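Local coordinates for hypothetical protein (Bacteroides caccae, PDB 4M8R) that is of unknown function but probably joins an N-terminal immunoglobulin-like domain to a WD40-like beta-propeller, and forms an assembly of four chains, at residues P114-N123 with M414-N423; I305-L313 with S371-I382. All blocks are in the same frame, centred on the assembly; numbering follows the deposited sequence.

Contact 1. Residues P114-N123 with M414-N423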
loop_
_atom_site.group_PDB
_atom_site.type_symbol
_atom_site.label_atom_id
_atom_site.label_comp_id
_atom_site.label_asym_id
_atom_site.label_seq_id
_atom_site.Cartn_x
_atom_site.Cartn_y
_atom_site.Cartn_z
ATOM N N PRO A 114 0.065 -18.556 13.624
ATOM C CA PRO A 114 -1.344 -18.177 13.496
ATOM C C PRO A 114 -1.547 -16.693 13.781
ATOM O O PRO A 114 -0.925 -16.162 14.697
ATOM C CB PRO A 114 -2.040 -19.034 14.556
ATOM C CG PRO A 114 -0.985 -19.357 15.555
ATOM C CD PRO A 114 0.307 -19.417 14.796
ATOM N N LYS A 115 -2.406 -16.038 13.006
ATOM C CA LYS A 115 -2.573 -14.585 13.091
ATOM C C LYS A 115 -3.745 -14.136 13.973
ATOM O O LYS A 115 -3.881 -12.945 14.249
ATOM C CB LYS A 115 -2.727 -13.984 11.693
ATOM C CG LYS A 115 -1.628 -14.375 10.711
ATOM C CD LYS A 115 -1.800 -13.667 9.367
ATOM C CE LYS A 115 -1.496 -14.574 8.177
ATOM N NZ LYS A 115 -0.111 -15.129 8.188
ATOM N N ASP A 116 -4.580 -15.072 14.417
ATOM C CA ASP A 116 -5.704 -14.732 15.295
ATOM C C ASP A 116 -5.211 -14.301 16.675
ATOM O O ASP A 116 -4.288 -14.900 17.229
ATOM C CB ASP A 116 -6.694 -15.898 15.433
ATOM C CG ASP A 116 -6.094 -17.112 16.137
ATOM O OD1 ASP A 116 -5.096 -17.662 15.625
ATOM O OD2 ASP A 116 -6.631 -17.524 17.193
ATOM N N PHE A 117 -5.838 -13.265 17.225
ATOM C CA PHE A 117 -5.452 -12.749 18.529
ATOM C C PHE A 117 -5.908 -13.672 19.648
ATOM O O PHE A 117 -7.034 -14.138 19.648
ATOM C CB PHE A 117 -5.992 -11.328 18.738
ATOM C CG PHE A 117 -5.067 -10.267 18.233
ATOM C CD1 PHE A 117 -5.124 -9.852 16.912
ATOM C CD2 PHE A 117 -4.110 -9.711 19.072
ATOM C CE1 PHE A 117 -4.253 -8.890 16.434
ATOM C CE2 PHE A 117 -3.234 -8.746 18.605
ATOM C CZ PHE A 117 -3.304 -8.338 17.282
ATOM N N ARG A 118 -5.009 -13.917 20.597
ATOM C CA ARG A 118 -5.252 -14.825 21.714
ATOM C C ARG A 118 -4.862 -14.139 23.020
ATOM O O ARG A 118 -3.946 -13.315 23.046
ATOM C CB ARG A 118 -4.442 -16.108 21.519
ATOM C CG ARG A 118 -4.798 -16.846 20.236
ATOM C CD ARG A 118 -3.940 -18.069 19.976
ATOM N NE ARG A 118 -4.327 -18.711 18.723
ATOM C CZ ARG A 118 -3.743 -19.792 18.207
ATOM N NH1 ARG A 118 -2.732 -20.382 18.836
ATOM N NH2 ARG A 118 -4.174 -20.291 17.053
ATOM N N LEU A 119 -5.568 -14.467 24.095
ATOM C CA LEU A 119 -5.332 -13.837 25.388
ATOM C C LEU A 119 -4.475 -14.748 26.265
ATOM O O LEU A 119 -4.774 -15.939 26.412
ATOM C CB LEU A 119 -6.663 -13.544 26.080
ATOM C CG LEU A 119 -6.588 -12.666 27.323
ATOM C CD1 LEU A 119 -6.165 -11.247 26.979
ATOM C CD2 LEU A 119 -7.934 -12.671 28.029
ATOM N N TYR A 120 -3.419 -14.179 26.844
ATOM C CA TYR A 120 -2.475 -14.925 27.669
ATOM C C TYR A 120 -2.387 -14.310 29.058
ATOM O O TYR A 120 -2.360 -13.092 29.194
ATOM C CB TYR A 120 -1.088 -14.915 27.029
ATOM C CG TYR A 120 -1.037 -15.507 25.642
ATOM C CD1 TYR A 120 -1.369 -14.746 24.527
ATOM C CD2 TYR A 120 -0.652 -16.831 25.442
ATOM C CE1 TYR A 120 -1.327 -15.286 23.254
ATOM C CE2 TYR A 120 -0.605 -17.381 24.172
ATOM C CZ TYR A 120 -0.945 -16.605 23.081
ATOM O OH TYR A 120 -0.898 -17.148 21.817
ATOM N N GLY A 121 -2.333 -15.155 30.082
ATOM C CA GLY A 121 -2.205 -14.699 31.467
ATOM C C GLY A 121 -0.882 -15.113 32.088
ATOM O O GLY A 121 -0.339 -16.173 31.760
ATOM N N ILE A 122 -0.375 -14.286 32.998
ATOM C CA ILE A 122 0.842 -14.605 33.750
ATOM C C ILE A 122 0.469 -15.344 35.036
ATOM O O ILE A 122 -0.185 -14.774 35.912
ATOM C CB ILE A 122 1.637 -13.339 34.150
ATOM C CG1 ILE A 122 1.726 -12.337 32.992
ATOM C CG2 ILE A 122 3.029 -13.719 34.637
ATOM C CD1 ILE A 122 2.397 -12.868 31.750
ATOM N N ASN A 123 0.879 -16.607 35.147
ATOM C CA ASN A 123 0.632 -17.390 36.354
ATOM C C ASN A 123 1.837 -17.305 37.290
ATOM O O ASN A 123 2.856 -17.960 37.067
ATOM C CB ASN A 123 0.332 -18.846 36.000
ATOM C CG ASN A 123 -0.181 -19.640 37.183
ATOM O OD1 ASN A 123 0.550 -20.428 37.779
ATOM N ND2 ASN A 123 -1.441 -19.419 37.543
HETATM N N MSE A 414 -9.682 -17.056 35.916
HETATM C CA MSE A 414 -8.550 -16.145 35.715
HETATM C C MSE A 414 -7.693 -15.910 36.942
HETATM O O MSE A 414 -7.810 -14.867 37.591
HETATM C CB MSE A 414 -9.088 -14.798 35.204
HETATM C CG MSE A 414 -9.970 -14.908 33.956
HETATM SE SE MSE A 414 -8.950 -15.477 32.361
HETATM C CE MSE A 414 -8.579 -13.681 31.658
ATOM N N PRO A 415 -6.805 -16.869 37.272
ATOM C CA PRO A 415 -5.857 -16.686 38.376
ATOM C C PRO A 415 -4.614 -15.880 37.957
ATOM O O PRO A 415 -3.482 -16.358 38.097
ATOM C CB PRO A 415 -5.493 -18.127 38.751
ATOM C CG PRO A 415 -5.587 -18.867 37.464
ATOM C CD PRO A 415 -6.696 -18.215 36.679
ATOM N N TYR A 416 -4.841 -14.661 37.464
ATOM C CA TYR A 416 -3.786 -13.806 36.910
ATOM C C TYR A 416 -3.945 -12.364 37.382
ATOM O O TYR A 416 -5.063 -11.899 37.611
ATOM C CB TYR A 416 -3.844 -13.784 35.376
ATOM C CG TYR A 416 -4.058 -15.115 34.691
ATOM C CD1 TYR A 416 -3.113 -16.126 34.781
ATOM C CD2 TYR A 416 -5.193 -15.346 33.919
ATOM C CE1 TYR A 416 -3.300 -17.342 34.144
ATOM C CE2 TYR A 416 -5.389 -16.561 33.276
ATOM C CZ TYR A 416 -4.439 -17.552 33.393
ATOM O OH TYR A 416 -4.624 -18.757 32.761
ATOM N N ASN A 417 -2.822 -11.657 37.497
ATOM C CA ASN A 417 -2.822 -10.199 37.692
ATOM C C ASN A 417 -2.545 -9.442 36.397
ATOM O O ASN A 417 -2.882 -8.262 36.281
ATOM C CB ASN A 417 -1.784 -9.780 38.744
ATOM C CG ASN A 417 -2.335 -9.808 40.157
ATOM O OD1 ASN A 417 -3.439 -9.327 40.413
ATOM N ND2 ASN A 417 -1.559 -10.357 41.086
ATOM N N SER A 418 -1.917 -10.116 35.438
ATOM C CA SER A 418 -1.644 -9.530 34.135
ATOM C C SER A 418 -2.131 -10.458 33.041
ATOM O O SER A 418 -1.855 -11.661 33.063
ATOM C CB SER A 418 -0.147 -9.287 33.966
ATOM O OG SER A 418 0.362 -8.516 35.037
ATOM N N VAL A 419 -2.870 -9.893 32.092
ATOM C CA VAL A 419 -3.210 -10.597 30.859
ATOM C C VAL A 419 -2.835 -9.723 29.674
ATOM O O VAL A 419 -2.780 -8.501 29.791
ATOM C CB VAL A 419 -4.703 -10.976 30.775
ATOM C CG1 VAL A 419 -5.037 -12.026 31.822
ATOM C CG2 VAL A 419 -5.599 -9.752 30.917
ATOM N N VAL A 420 -2.587 -10.359 28.536
ATOM C CA VAL A 420 -2.146 -9.657 27.343
ATOM C C VAL A 420 -2.714 -10.305 26.091
ATOM O O VAL A 420 -2.695 -11.525 25.949
ATOM C CB VAL A 420 -0.598 -9.606 27.270
ATOM C CG1 VAL A 420 0.011 -10.998 27.422
ATOM C CG2 VAL A 420 -0.136 -8.958 25.973
ATOM N N TRP A 421 -3.237 -9.480 25.190
ATOM C CA TRP A 421 -3.623 -9.940 23.860
ATOM C C TRP A 421 -2.371 -10.057 22.988
ATOM O O TRP A 421 -1.490 -9.198 23.044
ATOM C CB TRP A 421 -4.590 -8.954 23.210
ATOM C CG TRP A 421 -6.024 -9.087 23.637
ATOM C CD1 TRP A 421 -6.752 -8.184 24.349
ATOM C CD2 TRP A 421 -6.904 -10.180 23.355
ATOM N NE1 TRP A 421 -8.027 -8.645 24.531
ATOM C CE2 TRP A 421 -8.150 -9.868 23.933
ATOM C CE3 TRP A 421 -6.760 -11.390 22.670
ATOM C CZ2 TRP A 421 -9.251 -10.722 23.851
ATOM C CZ3 TRP A 421 -7.854 -12.244 22.590
ATOM C CH2 TRP A 421 -9.085 -11.904 23.177
ATOM N N ALA A 422 -2.292 -11.110 22.180
ATOM C CA ALA A 422 -1.122 -11.303 21.326
ATOM C C ALA A 422 -1.392 -12.145 20.099
ATOM O O ALA A 422 -2.241 -13.033 20.114
ATOM C CB ALA A 422 0.013 -11.923 22.121
ATOM N N ASN A 423 -0.673 -11.823 19.028
ATOM C CA ASN A 423 -0.527 -12.711 17.881
ATOM C C ASN A 423 0.885 -12.572 17.309
ATOM O O ASN A 423 1.742 -11.920 17.928
ATOM C CB ASN A 423 -1.590 -12.431 16.812
ATOM C CG ASN A 423 -1.357 -11.130 16.067
ATOM O OD1 ASN A 423 -0.576 -10.281 16.493
ATOM N ND2 ASN A 423 -2.033 -10.976 14.938
ATOM O OXT ASN A 423 1.197 -13.100 16.237
HETATM O O HOH W 1 1.349 -14.722 14.297
HETATM O O HOH W 2 -0.945 -15.568 19.864
HETATM O O HOH W 3 -0.388 -11.991 36.769
#
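Asn423, the C-terminal residue, sends an almost straight bond (173°) from ND2 to Lys115 O, 2.8 Å away, while its OD1 takes the backbone N-H of Lys160. A water bridges its carboxylate OXT to Pro114 O. Antiparallel pairing follows: Arg118 and Ala422 exchange two backbone bonds, the one from Arg118 N to Ala422 O being 2.9 Å, and Tyr120 and Val420 do the same. Ile122 N reaches Ser418 O at 3.0 Å. Next to the pairing, Arg118 lies extended, its NE meeting Asp116 OD2 at 3.0 Å in a salt bridge within the guanidinium plane.

Packing begins with the Asn423 amide. With CG held between the backbone N and the carbonyl carbon (chi1 72°), the amide stacks on one face of the Phe117 ring, the planes 23° apart. An alanine in place of Phe117 would probably take the flat support from under this amide, leave it freer to turn off Lys115 O, and open a gap against the backbone of Ala422. Leu119 sets CD1 over the Trp421 indole, 3.8 Å from the centroid of the five-membered ring, while Trp421 NE1 bonds to Thr383. At Gly121, CA lies 3.7 Å from the Tyr416 ring centroid in a CH-pi contact; a beta carbon there would run into the ring, whose hydroxyl is bonded to Glu130.

This is the Velcro closure of a propeller: the C-terminal strand 419-422 completes a sheet whose other strands, 118-123, 128-133 and 143-145, come from the domain's start. Backbone bonds set the register, aromatic faces hold Leu119 and Gly121, and the side-chain amide and the carboxylate of Asn423 tie down the very end of the chain.

Contact 2. Residues I305-L313 with S371-I382. With EDO (1,2-ethanediol), chain H.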
loop_
_atom_site.group_PDB
_atom_site.type_symbol
_atom_site.label_atom_id
_atom_site.label_comp_id
_atom_site.label_asym_id
_atom_site.label_seq_id
_atom_site.Cartn_x
_atom_site.Cartn_y
_atom_site.Cartn_z
ATOM N N ILE A 305 -2.915 3.127 35.736
ATOM C CA ILE A 305 -2.440 2.406 34.567
ATOM C C ILE A 305 -2.757 3.227 33.319
ATOM O O ILE A 305 -3.916 3.564 33.083
ATOM C CB ILE A 305 -3.122 1.030 34.445
ATOM C CG1 ILE A 305 -2.987 0.245 35.756
ATOM C CG2 ILE A 305 -2.524 0.239 33.284
ATOM C CD1 ILE A 305 -3.798 -1.036 35.788
ATOM N N PRO A 306 -1.732 3.553 32.511
ATOM C CA PRO A 306 -2.013 4.232 31.254
ATOM C C PRO A 306 -2.664 3.291 30.240
ATOM O O PRO A 306 -2.426 2.084 30.279
ATOM C CB PRO A 306 -0.624 4.658 30.751
ATOM C CG PRO A 306 0.327 4.396 31.868
ATOM C CD PRO A 306 -0.292 3.319 32.695
ATOM N N PHE A 307 -3.472 3.842 29.342
ATOM C CA PHE A 307 -4.070 3.047 28.275
ATOM C C PHE A 307 -4.215 3.850 26.995
ATOM O O PHE A 307 -4.053 5.067 26.989
ATOM C CB PHE A 307 -5.443 2.526 28.705
ATOM C CG PHE A 307 -6.456 3.612 28.940
ATOM C CD1 PHE A 307 -7.171 4.152 27.881
ATOM C CD2 PHE A 307 -6.692 4.095 30.215
ATOM C CE1 PHE A 307 -8.101 5.155 28.093
ATOM C CE2 PHE A 307 -7.625 5.094 30.432
ATOM C CZ PHE A 307 -8.327 5.629 29.373
ATOM N N TYR A 308 -4.516 3.145 25.910
ATOM C CA TYR A 308 -4.901 3.789 24.666
ATOM C C TYR A 308 -5.999 3.009 23.967
ATOM O O TYR A 308 -6.110 1.801 24.141
ATOM C CB TYR A 308 -3.697 3.942 23.733
ATOM C CG TYR A 308 -3.234 2.671 23.061
ATOM C CD1 TYR A 308 -2.355 1.796 23.698
ATOM C CD2 TYR A 308 -3.652 2.358 21.771
ATOM C CE1 TYR A 308 -1.914 0.639 23.076
ATOM C CE2 TYR A 308 -3.220 1.206 21.139
ATOM C CZ TYR A 308 -2.356 0.347 21.796
ATOM O OH TYR A 308 -1.939 -0.798 21.167
ATOM N N PHE A 309 -6.811 3.719 23.192
ATOM C CA PHE A 309 -7.726 3.108 22.231
ATOM C C PHE A 309 -7.156 3.327 20.834
ATOM O O PHE A 309 -6.873 4.458 20.467
ATOM C CB PHE A 309 -9.094 3.788 22.270
ATOM C CG PHE A 309 -9.906 3.489 23.494
ATOM C CD1 PHE A 309 -9.752 4.245 24.643
ATOM C CD2 PHE A 309 -10.860 2.481 23.478
ATOM C CE1 PHE A 309 -10.520 3.983 25.766
ATOM C CE2 PHE A 309 -11.629 2.213 24.597
ATOM C CZ PHE A 309 -11.460 2.967 25.746
ATOM N N GLY A 310 -6.987 2.257 20.066
ATOM C CA GLY A 310 -6.639 2.374 18.652
ATOM C C GLY A 310 -7.910 2.571 17.848
ATOM O O GLY A 310 -8.752 1.677 17.798
HETATM N N MSE A 311 -8.060 3.744 17.231
HETATM C CA MSE A 311 -9.306 4.112 16.539
HETATM C C MSE A 311 -9.323 3.709 15.083
HETATM O O MSE A 311 -10.320 3.916 14.394
HETATM C CB MSE A 311 -9.521 5.617 16.661
HETATM C CG MSE A 311 -9.502 6.082 18.115
HETATM SE SE MSE A 311 -10.880 5.178 19.185
HETATM C CE MSE A 311 -12.494 5.848 18.275
ATOM N N ALA A 312 -8.215 3.146 14.604
ATOM C CA ALA A 312 -8.159 2.496 13.295
ATOM C C ALA A 312 -7.132 1.376 13.353
ATOM O O ALA A 312 -6.341 1.305 14.295
ATOM C CB ALA A 312 -7.778 3.491 12.216
ATOM N N LEU A 313 -7.141 0.504 12.351
ATOM C CA LEU A 313 -6.150 -0.573 12.269
ATOM C C LEU A 313 -4.785 0.019 11.900
ATOM O O LEU A 313 -4.708 0.882 11.022
ATOM C CB LEU A 313 -6.567 -1.614 11.230
ATOM C CG LEU A 313 -7.917 -2.304 11.460
ATOM C CD1 LEU A 313 -8.365 -3.040 10.204
ATOM C CD2 LEU A 313 -7.852 -3.255 12.644
ATOM N N SER A 371 -5.212 -5.072 35.118
ATOM C CA SER A 371 -4.552 -5.177 33.832
ATOM C C SER A 371 -5.422 -4.559 32.747
ATOM O O SER A 371 -6.651 -4.634 32.810
ATOM C CB SER A 371 -4.269 -6.641 33.500
ATOM O OG SER A 371 -3.316 -6.755 32.458
ATOM N N ILE A 372 -4.769 -3.929 31.770
ATOM C CA ILE A 372 -5.432 -3.414 30.573
ATOM C C ILE A 372 -4.609 -3.831 29.361
ATOM O O ILE A 372 -3.382 -3.780 29.391
ATOM C CB ILE A 372 -5.548 -1.872 30.591
ATOM C CG1 ILE A 372 -6.218 -1.391 31.880
ATOM C CG2 ILE A 372 -6.333 -1.380 29.379
ATOM C CD1 ILE A 372 -6.404 0.108 31.954
ATOM N N THR A 373 -5.289 -4.227 28.291
ATOM C CA THR A 373 -4.608 -4.632 27.067
ATOM C C THR A 373 -5.551 -4.508 25.863
ATOM O O THR A 373 -6.758 -4.344 26.042
ATOM C CB THR A 373 -4.032 -6.055 27.213
ATOM O OG1 THR A 373 -3.289 -6.408 26.040
ATOM C CG2 THR A 373 -5.142 -7.076 27.479
ATOM N N ASN A 374 -4.995 -4.568 24.650
ATOM C CA ASN A 374 -5.741 -4.239 23.434
ATOM C C ASN A 374 -5.719 -5.357 22.410
ATOM O O ASN A 374 -4.662 -5.903 22.109
ATOM C CB ASN A 374 -5.156 -2.995 22.767
ATOM C CG ASN A 374 -5.177 -1.779 23.666
ATOM O OD1 ASN A 374 -4.438 -1.708 24.642
ATOM N ND2 ASN A 374 -6.013 -0.808 23.330
ATOM N N ARG A 375 -6.888 -5.678 21.869
ATOM C CA ARG A 375 -6.999 -6.637 20.784
ATOM C C ARG A 375 -7.044 -5.848 19.482
ATOM O O ARG A 375 -8.039 -5.182 19.189
ATOM C CB ARG A 375 -8.262 -7.491 20.939
ATOM C CG ARG A 375 -8.137 -8.840 20.248
ATOM C CD ARG A 375 -9.453 -9.397 19.739
ATOM N NE ARG A 375 -10.410 -9.685 20.800
ATOM C CZ ARG A 375 -11.394 -10.577 20.710
ATOM N NH1 ARG A 375 -11.555 -11.310 19.612
ATOM N NH2 ARG A 375 -12.215 -10.750 21.738
ATOM N N LEU A 376 -5.968 -5.923 18.704
ATOM C CA LEU A 376 -5.787 -5.010 17.575
ATOM C C LEU A 376 -6.507 -5.383 16.282
ATOM O O LEU A 376 -6.438 -4.624 15.325
ATOM C CB LEU A 376 -4.295 -4.788 17.310
ATOM C CG LEU A 376 -3.507 -4.236 18.505
ATOM C CD1 LEU A 376 -2.055 -3.997 18.120
ATOM C CD2 LEU A 376 -4.144 -2.958 19.035
ATOM N N ASP A 377 -7.200 -6.525 16.247
ATOM C CA ASP A 377 -8.150 -6.812 15.143
ATOM C C ASP A 377 -9.535 -6.210 15.418
ATOM O O ASP A 377 -10.433 -6.301 14.589
ATOM C CB ASP A 377 -8.253 -8.319 14.813
ATOM C CG ASP A 377 -8.659 -9.179 16.007
ATOM O OD1 ASP A 377 -8.765 -8.647 17.125
ATOM O OD2 ASP A 377 -8.855 -10.400 15.826
ATOM N N ARG A 378 -9.697 -5.615 16.595
ATOM C CA ARG A 378 -10.834 -4.754 16.895
ATOM C C ARG A 378 -10.366 -3.317 16.785
ATOM O O ARG A 378 -9.163 -3.051 16.792
ATOM C CB ARG A 378 -11.345 -5.009 18.315
ATOM C CG ARG A 378 -11.858 -6.418 18.549
ATOM C CD ARG A 378 -13.120 -6.669 17.743
ATOM N NE ARG A 378 -13.765 -7.930 18.091
ATOM C CZ ARG A 378 -13.453 -9.117 17.575
ATOM N NH1 ARG A 378 -12.482 -9.250 16.669
ATOM N NH2 ARG A 378 -14.123 -10.191 17.972
ATOM N N ILE A 379 -11.318 -2.394 16.695
ATOM C CA ILE A 379 -11.019 -0.972 16.760
ATOM C C ILE A 379 -11.822 -0.341 17.890
ATOM O O ILE A 379 -12.961 -0.729 18.141
ATOM C CB ILE A 379 -11.309 -0.245 15.427
ATOM C CG1 ILE A 379 -12.731 -0.534 14.927
ATOM C CG2 ILE A 379 -10.287 -0.657 14.372
ATOM C CD1 ILE A 379 -13.177 0.376 13.801
ATOM N N GLY A 380 -11.209 0.611 18.581
ATOM C CA GLY A 380 -11.885 1.373 19.625
ATOM C C GLY A 380 -12.325 0.570 20.834
ATOM O O GLY A 380 -13.376 0.848 21.410
ATOM N N THR A 381 -11.530 -0.419 21.230
ATOM C CA THR A 381 -11.817 -1.177 22.445
ATOM C C THR A 381 -10.572 -1.356 23.298
ATOM O O THR A 381 -9.447 -1.315 22.798
ATOM C CB THR A 381 -12.404 -2.577 22.156
ATOM O OG1 THR A 381 -11.388 -3.430 21.616
ATOM C CG2 THR A 381 -13.570 -2.498 21.182
ATOM N N ILE A 382 -10.799 -1.546 24.591
ATOM C CA ILE A 382 -9.774 -2.026 25.503
ATOM C C ILE A 382 -10.314 -3.249 26.218
ATOM O O ILE A 382 -11.529 -3.426 26.337
ATOM C CB ILE A 382 -9.358 -0.968 26.541
ATOM C CG1 ILE A 382 -10.563 -0.458 27.339
ATOM C CG2 ILE A 382 -8.655 0.191 25.851
ATOM C CD1 ILE A 382 -10.182 0.433 28.503
HETATM C C1 EDO H . -2.305 -0.245 28.077
HETATM O O1 EDO H . -1.368 -1.285 28.371
HETATM C C2 EDO H . -3.024 -0.599 26.783
HETATM O O2 EDO H . -4.061 0.347 26.484
HETATM O O HOH W 4 -7.713 -0.449 20.525
#
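Gly310 O accepts the N-H of Gly380 at 2.8 Å where the segments draw together, whereas strands 305-310 and 371-373 run 24° from parallel with axes 7.7 Å apart at their closest, too far for sheet pairing. Side chains bridge the interval. Asn374 does two jobs at once: ND2 donates to Tyr308 O at 2.7 Å, and the amide lies flat over one face of the Tyr308 ring, the planes only 12° apart. The ring comes back to it although the Tyr308 CB points away, because CG sits between the backbone N and the carbonyl carbon (chi1 74°).

Each of the two strands is the first of its own four-stranded antiparallel sheet, so the contact joins neighbouring blades of a propeller, as in WD40 folds. An ethanediol, probably from the crystallisation liquor, lies between the strands; Tyr308 N donates to its O2 at 2.9 Å, but the placing of the diol beside Asn374 is doubtful. A water nearby accepts from Gly310 N and donates to Thr381 O.

Apolar groups line the rest. Ile382 sets CG2 over the face of the Phe309 ring, 3.9 Å from its centroid, in a CH-pi contact, and Trp400 meets the same ring edge-to-face. Further back, Ile305 CG2 touches Ile372 CD1 at 4.1 Å. At the other end Leu313 lays CD2 across Ile379 CG2, 4.0 Å away.

How the contacts relate
Contact 1 closes the ring of blades, and contact 2 joins the blade next to the closing one to the blade before it; their centres are about 14 Å apart. They meet where the C-terminal strand runs beside residues 371-375: Ser371 OG lies 3.2 Å from Val419 N, and Thr373 OG1 lies 3.2 Å from Trp421 N, both probable hydrogen bonds. Trp421 also packs on Arg375, as does Phe117, which touches Leu376 too. With the function unknown, neither contact can be tied to an active site; the ethanediol belongs to contact 2. Both contacts reach the subunit interface, where Lys115 and Asp116 of one chain pack on Ile379 and Arg378 of the second subunit, and the reverse.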